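PDB 2G3B: putative TetR-family transcriptional regulator from Rhodococcus sp., which probably binds operator DNA through an N-terminal helix-turn-helix and controls transcription, likely as a repressor. Local coordinates for residues R61-A64 with Y65-E68; R120-A123 with A124-E128; L99-N102 with E103-S107; K169-S172 with T173-R177. All blocks are in the same frame, centred on the assembly; numbering follows the deposited sequence.

Contact 1 (R61-A64 with Y65-E68)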
loop_
_atom_site.group_PDB
_atom_site.type_symbol
_atom_site.label_atom_id
_atom_site.label_comp_id
_atom_site.label_asym_id
_atom_site.label_seq_id
_atom_site.Cartn_x
_atom_site.Cartn_y
_atom_site.Cartn_z
ATOM N N ARG A 61 -14.717 -5.560 -11.040
ATOM C CA ARG A 61 -14.560 -6.932 -10.562
ATOM C C ARG A 61 -14.528 -7.027 -9.014
ATOM O O ARG A 61 -15.173 -7.931 -8.426
ATOM C CB ARG A 61 -13.286 -7.546 -11.162
ATOM C CG ARG A 61 -13.358 -9.048 -11.368
ATOM C CD ARG A 61 -12.397 -9.544 -12.472
ATOM N NE ARG A 61 -10.998 -9.267 -12.132
ATOM C CZ ARG A 61 -9.973 -9.774 -12.787
ATOM N NH1 ARG A 61 -10.219 -10.572 -13.847
ATOM N NH2 ARG A 61 -8.728 -9.472 -12.401
ATOM N N ALA A 62 -13.774 -6.120 -8.375
ATOM C CA ALA A 62 -13.639 -6.076 -6.898
ATOM C C ALA A 62 -14.989 -5.752 -6.279
ATOM O O ALA A 62 -15.387 -6.365 -5.301
ATOM C CB ALA A 62 -12.631 -5.005 -6.500
ATOM N N ARG A 63 -15.679 -4.775 -6.849
ATOM C CA ARG A 63 -17.050 -4.455 -6.429
ATOM C C ARG A 63 -17.999 -5.641 -6.362
ATOM O O ARG A 63 -18.751 -5.748 -5.393
ATOM C CB ARG A 63 -17.653 -3.335 -7.257
ATOM C CG ARG A 63 -18.817 -2.650 -6.523
ATOM C CD ARG A 63 -19.248 -1.361 -7.167
ATOM N NE ARG A 63 -19.479 -1.518 -8.597
ATOM C CZ ARG A 63 -18.647 -1.131 -9.560
ATOM N NH1 ARG A 63 -17.499 -0.509 -9.265
ATOM N NH2 ARG A 63 -18.983 -1.369 -10.828
ATOM N N ALA A 64 -17.976 -6.520 -7.366
ATOM C CA ALA A 64 -18.736 -7.777 -7.306
ATOM C C ALA A 64 -18.404 -8.623 -6.054
ATOM O O ALA A 64 -19.304 -9.240 -5.470
ATOM C CB ALA A 64 -18.508 -8.603 -8.568
ATOM N N TYR A 65 -17.122 -8.696 -5.666
ATOM C CA TYR A 65 -16.753 -9.442 -4.456
ATOM C C TYR A 65 -17.107 -8.625 -3.196
ATOM O O TYR A 65 -17.387 -9.210 -2.146
ATOM C CB TYR A 65 -15.274 -9.862 -4.458
ATOM C CG TYR A 65 -14.947 -10.938 -5.510
ATOM C CD1 TYR A 65 -14.477 -10.590 -6.779
ATOM C CD2 TYR A 65 -15.112 -12.291 -5.223
ATOM C CE1 TYR A 65 -14.179 -11.568 -7.744
ATOM C CE2 TYR A 65 -14.812 -13.289 -6.179
ATOM C CZ TYR A 65 -14.356 -12.914 -7.442
ATOM O OH TYR A 65 -14.084 -13.902 -8.392
ATOM N N ARG A 66 -17.118 -7.285 -3.310
ATOM C CA ARG A 66 -17.479 -6.420 -2.175
ATOM C C ARG A 66 -18.960 -6.516 -1.774
ATOM O O ARG A 66 -19.347 -6.226 -0.609
ATOM C CB ARG A 66 -17.120 -4.970 -2.478
ATOM C CG ARG A 66 -15.660 -4.761 -2.437
ATOM C CD ARG A 66 -15.301 -3.302 -2.358
ATOM N NE ARG A 66 -15.621 -2.493 -3.533
ATOM C CZ ARG A 66 -14.735 -2.141 -4.473
ATOM N NH1 ARG A 66 -13.474 -2.548 -4.402
ATOM N NH2 ARG A 66 -15.104 -1.362 -5.471
ATOM N N SER A 67 -19.797 -6.879 -2.739
ATOM C CA SER A 67 -21.234 -6.956 -2.497
ATOM C C SER A 67 -21.767 -8.394 -2.541
ATOM O O SER A 67 -22.977 -8.621 -2.378
ATOM C CB SER A 67 -21.993 -6.040 -3.477
ATOM O OG SER A 67 -21.630 -6.312 -4.834
ATOM N N GLU A 68 -20.877 -9.376 -2.721
ATOM C CA GLU A 68 -21.299 -10.785 -2.793
ATOM C C GLU A 68 -22.106 -11.199 -1.553
ATOM O O GLU A 68 -21.610 -11.100 -0.421
ATOM C CB GLU A 68 -20.101 -11.718 -2.999
ATOM C CG GLU A 68 -20.501 -13.162 -3.378
ATOM C CD GLU A 68 -19.289 -14.085 -3.587
ATOM O OE1 GLU A 68 -18.172 -13.698 -3.183
ATOM O OE2 GLU A 68 -19.448 -15.196 -4.158
#
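The CG of R66 stands anti to its carbonyl carbon (chi1 -72°), and the chain bends at chi3 (-67°). Together these torsions fold the side chain back along the helix over A62 and R63. One face of the guanidinium lies on the backbone there, above A62 C and R63 N. Its NH1 comes to 3.3 Å from A62 CB, and its NH2 to 3.7 Å from R63 CB. The R63 side chain crosses that of R66, with the guanidinium planes 54° apart. R63 NH1 and R66 NH2 are 4.6 Å from each other, but acids lie close by. R66 bridges E87 and E128, and R63 bridges D60. These residues form the C-terminal end of helix 47-66, which in TetR-family proteins joins the DNA-binding domain to the regulatory domain. An alanine in place of R66 would probably deprive E87 and E128 of this charged partner and uncover the backbone at A62 and R63. Near the helix end, R66 N still bonds A62 O at 2.8 Å. R63 O takes S67 OG at 3.0 Å, tilted from the carbonyl plane, and S67 N more weakly. On another side of the helix, R61 O meets the edge of the Y65 ring, 3.2 Å from CD1. Y65 OH bonds E93, and R61 reaches E96 and N97, all three on helix 92-110.

Contact 2 (R120-A123 with A124-E128)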
loop_
_atom_site.group_PDB
_atom_site.type_symbol
_atom_site.label_atom_id
_atom_site.label_comp_id
_atom_site.label_asym_id
_atom_site.label_seq_id
_atom_site.Cartn_x
_atom_site.Cartn_y
_atom_site.Cartn_z
ATOM N N ARG A 120 -9.229 8.561 -9.726
ATOM C CA ARG A 120 -10.674 8.551 -10.021
ATOM C C ARG A 120 -11.218 7.217 -9.631
ATOM O O ARG A 120 -12.301 7.162 -9.068
ATOM C CB ARG A 120 -10.944 8.791 -11.509
ATOM C CG ARG A 120 -10.865 10.288 -11.930
ATOM C CD ARG A 120 -11.315 10.510 -13.380
ATOM N NE ARG A 120 -10.415 9.925 -14.389
ATOM C CZ ARG A 120 -9.464 10.581 -15.065
ATOM N NH1 ARG A 120 -9.194 11.855 -14.849
ATOM N NH2 ARG A 120 -8.739 9.928 -15.954
ATOM N N THR A 121 -10.499 6.128 -9.961
ATOM C CA THR A 121 -11.002 4.795 -9.608
ATOM C C THR A 121 -10.984 4.606 -8.093
ATOM O O THR A 121 -11.942 4.111 -7.524
ATOM C CB THR A 121 -10.220 3.690 -10.394
ATOM O OG1 THR A 121 -10.374 3.964 -11.773
ATOM C CG2 THR A 121 -10.774 2.282 -10.120
ATOM N N THR A 122 -9.920 5.058 -7.424
ATOM C CA THR A 122 -9.839 4.937 -5.961
ATOM C C THR A 122 -10.991 5.742 -5.325
ATOM O O THR A 122 -11.641 5.265 -4.362
ATOM C CB THR A 122 -8.484 5.456 -5.429
ATOM O OG1 THR A 122 -7.449 4.691 -6.011
ATOM C CG2 THR A 122 -8.389 5.373 -3.874
ATOM N N ALA A 123 -11.296 6.909 -5.903
ATOM C CA ALA A 123 -12.375 7.763 -5.375
ATOM C C ALA A 123 -13.726 7.059 -5.442
ATOM O O ALA A 123 -14.537 7.188 -4.551
ATOM C CB ALA A 123 -12.413 9.104 -6.094
ATOM N N ALA A 124 -13.954 6.278 -6.507
ATOM C CA ALA A 124 -15.175 5.496 -6.645
ATOM C C ALA A 124 -15.282 4.402 -5.552
ATOM O O ALA A 124 -16.334 4.225 -4.947
ATOM C CB ALA A 124 -15.223 4.882 -8.072
ATOM N N TRP A 125 -14.178 3.723 -5.270
ATOM C CA TRP A 125 -14.146 2.730 -4.198
ATOM C C TRP A 125 -14.411 3.399 -2.846
ATOM O O TRP A 125 -15.265 2.954 -2.048
ATOM C CB TRP A 125 -12.769 2.030 -4.201
ATOM C CG TRP A 125 -12.531 1.017 -3.121
ATOM C CD1 TRP A 125 -13.480 0.320 -2.387
ATOM C CD2 TRP A 125 -11.239 0.577 -2.641
ATOM N NE1 TRP A 125 -12.813 -0.520 -1.465
ATOM C CE2 TRP A 125 -11.460 -0.358 -1.599
ATOM C CE3 TRP A 125 -9.918 0.940 -2.964
ATOM C CZ2 TRP A 125 -10.406 -0.985 -0.910
ATOM C CZ3 TRP A 125 -8.865 0.339 -2.280
ATOM C CH2 TRP A 125 -9.111 -0.613 -1.263
ATOM N N VAL A 126 -13.671 4.451 -2.587
ATOM C CA VAL A 126 -13.857 5.242 -1.356
ATOM C C VAL A 126 -15.336 5.677 -1.147
ATOM O O VAL A 126 -15.885 5.597 -0.047
ATOM C CB VAL A 126 -12.930 6.476 -1.424
ATOM C CG1 VAL A 126 -13.294 7.497 -0.296
ATOM C CG2 VAL A 126 -11.433 6.022 -1.221
ATOM N N SER A 127 -15.977 6.108 -2.226
ATOM C CA SER A 127 -17.353 6.589 -2.192
ATOM C C SER A 127 -18.357 5.528 -1.782
ATOM O O SER A 127 -19.337 5.835 -1.101
ATOM C CB SER A 127 -17.722 7.223 -3.547
ATOM O OG SER A 127 -18.961 7.864 -3.478
ATOM N N GLU A 128 -18.127 4.266 -2.164
ATOM C CA GLU A 128 -19.036 3.189 -1.728
ATOM C C GLU A 128 -18.975 3.075 -0.233
ATOM O O GLU A 128 -19.997 2.908 0.427
ATOM C CB GLU A 128 -18.606 1.823 -2.279
ATOM C CG GLU A 128 -18.441 1.741 -3.743
ATOM C CD GLU A 128 -17.889 0.325 -4.185
ATOM O OE1 GLU A 128 -17.793 -0.595 -3.339
ATOM O OE2 GLU A 128 -17.546 0.156 -5.355
#
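R120 O accepts A124 N at 3.2 Å, the first of four consecutive i to i+4 bonds that make this a regular piece of alpha helix. The R120 side chain turns from the helix to a salt bridge with E52. Next comes T121, whose O takes W125 N. The same carbonyl oxygen also touches A124 CB at 3.4 Å. T121 OG1 is bonded to N56 and to P117 O. T122 makes the one side-chain to side-chain contact, with V126. Its O receives V126 N at 2.8 Å in an almost straight bond (177°). V126 CG2, anti to its own carbonyl carbon, leans back onto T122 O at 3.2 Å and meets T122 CG2 at 4.1 Å, methyl to methyl. T122 OG1 is satisfied by L118 O, one turn back. A123 closes the series, with its O bonded to S127 N at 2.9 Å and touched by S127 CB. The W125 indole leads away from this turn. It packs between helix 47-66, at N59 and R66, and helix 148-167, at T156, V159 and E160. T121 and T122 lie on W101 of helix 92-110, and R165 of the second subunit packs on W125 and V126.

Contact 3 (L99-N102 with E103-S107)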
loop_
_atom_site.group_PDB
_atom_site.type_symbol
_atom_site.label_atom_id
_atom_site.label_comp_id
_atom_site.label_asym_id
_atom_site.label_seq_id
_atom_site.Cartn_x
_atom_site.Cartn_y
_atom_site.Cartn_z
ATOM N N LEU A 99 -3.022 -8.098 -6.911
ATOM C CA LEU A 99 -1.732 -7.942 -7.527
ATOM C C LEU A 99 -1.690 -6.796 -8.527
ATOM O O LEU A 99 -0.727 -6.019 -8.505
ATOM C CB LEU A 99 -1.251 -9.233 -8.239
ATOM C CG LEU A 99 -0.932 -10.404 -7.338
ATOM C CD1 LEU A 99 -1.011 -11.730 -8.171
ATOM C CD2 LEU A 99 0.494 -10.150 -6.685
ATOM N N ALA A 100 -2.685 -6.725 -9.418
ATOM C CA ALA A 100 -2.750 -5.690 -10.475
ATOM C C ALA A 100 -2.900 -4.314 -9.842
ATOM O O ALA A 100 -2.177 -3.402 -10.197
ATOM C CB ALA A 100 -3.898 -5.961 -11.435
ATOM N N TRP A 101 -3.754 -4.195 -8.813
ATOM C CA TRP A 101 -3.931 -2.919 -8.140
ATOM C C TRP A 101 -2.632 -2.513 -7.438
ATOM O O TRP A 101 -2.226 -1.370 -7.518
ATOM C CB TRP A 101 -5.078 -3.028 -7.118
ATOM C CG TRP A 101 -5.475 -1.755 -6.559
ATOM C CD1 TRP A 101 -5.007 -1.171 -5.391
ATOM C CD2 TRP A 101 -6.446 -0.860 -7.105
ATOM N NE1 TRP A 101 -5.638 0.046 -5.220
ATOM C CE2 TRP A 101 -6.517 0.259 -6.248
ATOM C CE3 TRP A 101 -7.231 -0.869 -8.267
ATOM C CZ2 TRP A 101 -7.386 1.346 -6.494
ATOM C CZ3 TRP A 101 -8.080 0.205 -8.512
ATOM C CH2 TRP A 101 -8.150 1.297 -7.617
ATOM N N ASN A 102 -2.023 -3.439 -6.706
ATOM C CA ASN A 102 -0.727 -3.234 -6.074
ATOM C C ASN A 102 0.326 -2.670 -7.047
ATOM O O ASN A 102 1.026 -1.696 -6.728
ATOM C CB ASN A 102 -0.244 -4.588 -5.515
ATOM C CG ASN A 102 0.752 -4.430 -4.379
ATOM O OD1 ASN A 102 1.930 -4.704 -4.544
ATOM N ND2 ASN A 102 0.279 -3.983 -3.231
ATOM N N GLU A 103 0.397 -3.266 -8.251
ATOM C CA GLU A 103 1.295 -2.793 -9.330
ATOM C C GLU A 103 0.965 -1.387 -9.806
ATOM O O GLU A 103 1.836 -0.534 -9.931
ATOM C CB GLU A 103 1.257 -3.743 -10.548
ATOM C CG GLU A 103 1.987 -5.067 -10.307
ATOM C CD GLU A 103 3.515 -4.904 -10.316
ATOM O OE1 GLU A 103 4.047 -3.875 -10.824
ATOM O OE2 GLU A 103 4.185 -5.852 -9.836
ATOM N N LEU A 104 -0.291 -1.154 -10.095
ATOM C CA LEU A 104 -0.721 0.186 -10.533
ATOM C C LEU A 104 -0.492 1.255 -9.493
ATOM O O LEU A 104 -0.049 2.397 -9.815
ATOM C CB LEU A 104 -2.199 0.136 -10.890
ATOM C CG LEU A 104 -2.455 -0.699 -12.161
ATOM C CD1 LEU A 104 -3.883 -1.243 -12.147
ATOM C CD2 LEU A 104 -2.165 0.071 -13.473
ATOM N N ARG A 105 -0.827 0.927 -8.246
ATOM C CA ARG A 105 -0.582 1.904 -7.124
ATOM C C ARG A 105 0.928 2.259 -6.995
ATOM O O ARG A 105 1.309 3.439 -6.888
ATOM C CB ARG A 105 -1.181 1.365 -5.812
ATOM C CG ARG A 105 -0.704 2.101 -4.578
ATOM C CD ARG A 105 -1.335 3.489 -4.449
ATOM N NE ARG A 105 -2.794 3.435 -4.350
ATOM C CZ ARG A 105 -3.608 4.430 -4.682
ATOM N NH1 ARG A 105 -3.132 5.607 -5.120
ATOM N NH2 ARG A 105 -4.910 4.255 -4.568
ATOM N N ALA A 106 1.799 1.251 -7.044
ATOM C CA ALA A 106 3.246 1.447 -6.974
ATOM C C ALA A 106 3.780 2.205 -8.182
ATOM O O ALA A 106 4.647 3.072 -8.056
ATOM C CB ALA A 106 4.002 0.052 -6.831
ATOM N N SER A 107 3.244 1.917 -9.360
ATOM C CA SER A 107 3.771 2.533 -10.592
ATOM C C SER A 107 3.381 3.983 -10.744
ATOM O O SER A 107 4.122 4.751 -11.346
ATOM C CB SER A 107 3.301 1.751 -11.828
ATOM O OG SER A 107 3.986 0.498 -11.908
#
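L99 O accepts E103 N at 3.0 Å, and three more i to i+4 bonds follow from A100, W101 and N102. The inner two are the straighter ones. L104 N meets A100 O at 170°, and R105 N meets W101 O at 168° and 2.8 Å. The outer two are tilted from their carbonyl planes. This is plain alpha helix in the middle of helix 92-110. E103 O carries two bonds, from S107 N and from S107 OG at 3.1 Å. They reach it from opposite faces of its carbonyl plane. The OG bond holds the S107 hydroxyl against its own helix. L104 folds back over the preceding turn, with CD1 3.4 Å from A100 O. A106 CB touches N102 O at 3.5 Å. R105 starts with CG anti to the backbone N (chi1 166°), then bends at chi2 and chi3. NH2 thereby comes obliquely beside the W101 indole, 4.3 Å from CZ2. The guanidinium is gripped from outside: NE by E160, NH1 by E170 of the second subunit, and NH2, weakly, by T122. E103 likewise bridges R22 of the second subunit, and A106 meets its own copy there, so this helix also lies at the dimer interface. Within the chain, helix 47-66 covers A100, W101 and L104 with L55 and I58. Helix 2-23 lies on L99, E103, L104 and S107, joining the regulatory and DNA-binding parts. Helices 115-139 and 148-167 close round W101.

Contact 4 (K169-S172 with T173-R177)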
loop_
_atom_site.group_PDB
_atom_site.type_symbol
_atom_site.label_atom_id
_atom_site.label_comp_id
_atom_site.label_asym_id
_atom_site.label_seq_id
_atom_site.Cartn_x
_atom_site.Cartn_y
_atom_site.Cartn_z
ATOM N N LYS A 169 3.575 -12.275 1.159
ATOM C CA LYS A 169 3.432 -13.341 2.155
ATOM C C LYS A 169 3.896 -12.976 3.547
ATOM O O LYS A 169 4.288 -13.849 4.306
ATOM C CB LYS A 169 4.155 -14.627 1.703
ATOM C CG LYS A 169 3.851 -15.036 0.254
ATOM C CD LYS A 169 2.559 -15.813 0.180
ATOM C CE LYS A 169 2.334 -16.424 -1.212
ATOM N NZ LYS A 169 2.684 -17.924 -1.321
ATOM N N GLU A 170 3.855 -11.690 3.873
ATOM C CA GLU A 170 4.307 -11.184 5.187
ATOM C C GLU A 170 3.223 -11.334 6.277
ATOM O O GLU A 170 3.514 -11.361 7.486
ATOM C CB GLU A 170 4.655 -9.696 5.050
ATOM C CG GLU A 170 5.350 -9.146 6.236
ATOM C CD GLU A 170 5.962 -7.836 5.918
ATOM O OE1 GLU A 170 6.822 -7.748 5.017
ATOM O OE2 GLU A 170 5.615 -6.878 6.592
ATOM N N ILE A 171 1.970 -11.369 5.830
ATOM C CA ILE A 171 0.861 -11.586 6.700
ATOM C C ILE A 171 -0.049 -12.616 6.001
ATOM O O ILE A 171 -0.181 -12.585 4.755
ATOM C CB ILE A 171 0.123 -10.221 6.968
ATOM C CG1 ILE A 171 -0.899 -10.432 8.102
ATOM C CG2 ILE A 171 -0.486 -9.699 5.661
ATOM C CD1 ILE A 171 -1.708 -9.195 8.567
ATOM N N SER A 172 -0.658 -13.525 6.782
ATOM C CA SER A 172 -1.535 -14.553 6.226
ATOM C C SER A 172 -2.873 -13.937 5.853
ATOM O O SER A 172 -3.298 -12.877 6.418
ATOM C CB SER A 172 -1.788 -15.677 7.259
ATOM O OG SER A 172 -2.465 -15.106 8.427
ATOM N N THR A 173 -3.607 -14.638 4.991
ATOM C CA THR A 173 -4.952 -14.250 4.622
ATOM C C THR A 173 -5.847 -14.113 5.892
ATOM O O THR A 173 -6.533 -13.079 6.071
ATOM C CB THR A 173 -5.581 -15.307 3.653
ATOM O OG1 THR A 173 -4.685 -15.475 2.548
ATOM C CG2 THR A 173 -6.931 -14.814 3.110
ATOM N N GLU A 174 -5.832 -15.146 6.739
ATOM C CA GLU A 174 -6.725 -15.176 7.910
ATOM C C GLU A 174 -6.346 -14.063 8.902
ATOM O O GLU A 174 -7.249 -13.501 9.549
ATOM C CB GLU A 174 -6.732 -16.559 8.574
ATOM C CG GLU A 174 -5.423 -17.043 9.227
ATOM C CD GLU A 174 -4.430 -17.771 8.256
ATOM O OE1 GLU A 174 -4.567 -17.698 6.988
ATOM O OE2 GLU A 174 -3.492 -18.396 8.814
ATOM N N ASP A 175 -5.035 -13.733 9.013
ATOM C CA ASP A 175 -4.633 -12.623 9.884
ATOM C C ASP A 175 -5.164 -11.304 9.341
ATOM O O ASP A 175 -5.731 -10.498 10.063
ATOM C CB ASP A 175 -3.091 -12.529 10.017
ATOM C CG ASP A 175 -2.565 -13.317 11.199
ATOM O OD1 ASP A 175 -3.319 -14.183 11.749
ATOM O OD2 ASP A 175 -1.405 -13.071 11.577
ATOM N N ALA A 176 -4.939 -11.079 8.058
ATOM C CA ALA A 176 -5.390 -9.839 7.393
ATOM C C ALA A 176 -6.927 -9.616 7.511
ATOM O O ALA A 176 -7.390 -8.514 7.796
ATOM C CB ALA A 176 -4.897 -9.834 5.893
ATOM N N ARG A 177 -7.709 -10.688 7.314
ATOM C CA ARG A 177 -9.170 -10.619 7.499
ATOM C C ARG A 177 -9.565 -10.304 8.932
ATOM O O ARG A 177 -10.466 -9.493 9.156
ATOM C CB ARG A 177 -9.813 -11.930 6.983
ATOM C CG ARG A 177 -9.659 -12.006 5.442
ATOM C CD ARG A 177 -10.010 -13.457 4.864
ATOM N NE ARG A 177 -11.413 -13.822 5.194
ATOM C CZ ARG A 177 -12.464 -13.407 4.487
ATOM N NH1 ARG A 177 -12.308 -12.587 3.446
ATOM N NH2 ARG A 177 -13.666 -13.810 4.815
HETATM O O HOH W 1 0.343 -13.568 9.458
HETATM O O HOH W 2 -1.811 -16.715 10.622
#
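Two carboxylates flank the S172 hydroxyl. S172 OG stands over the flat group of E174, 3.3 Å from CD, and above the plane of the D175 carboxylate, 3.3 Å from CG. Neither acid bonds it directly. Water 2 links them instead, hydrogen-bonded to S172 OG and donating to E174 OE2 and, weakly, to D175 OD1. The motif is a serine N-cap at the start of helix 173-188. The S172 OG sits between backbone N and carbonyl carbon, the crowded position (chi1 62°), and from there it accepts D175 N at 3.0 Å. A capping box would add a direct bond back from S172 N to the D175 side chain. Here water 1 spans that gap, accepting from S172 N at 2.9 Å and donating to D175 OD2 at 2.8 Å. An alanine at S172 would probably leave D175 N without its cap and water 2 with one partner fewer. The first regular helix bond runs from A176 N to S172 O, 2.9 Å long and nearly straight (171°). Just before, K169 takes a positive phi and closes helix 148-167 with a Schellman motif, so one helix ends and the next is capped within a few residues. T173 OG1 ties the new helix to D90 and W166. I171 rests on R165 and W166, and on V153 of the second subunit. Its CG1 crosses D175 CB at 3.6 Å, and its CD1 ends 4.2 Å from A176 CB.

Contacts 1 and 4 are surface contacts; contacts 2 and 3 are partly buried. Contacts 2 and 3 are uninterrupted mid-helix turns, whereas contact 1 marks a helix end and contact 4 a helix start. Their chemistry follows: backbone bonds with apolar and aromatic packing in the middle, and salt bridges leading out to other helices and the second subunit; charged groups and a hydroxyl at the end; a hydroxyl, acids and waters at the start. Contacts 1 and 2 meet directly through a salt bridge, contacts 2 and 3 through side-chain packing. Contact 4 touches none of the others within its chain, yet contacts 2, 3 and 4 all reach the second subunit, which contact 1 does not.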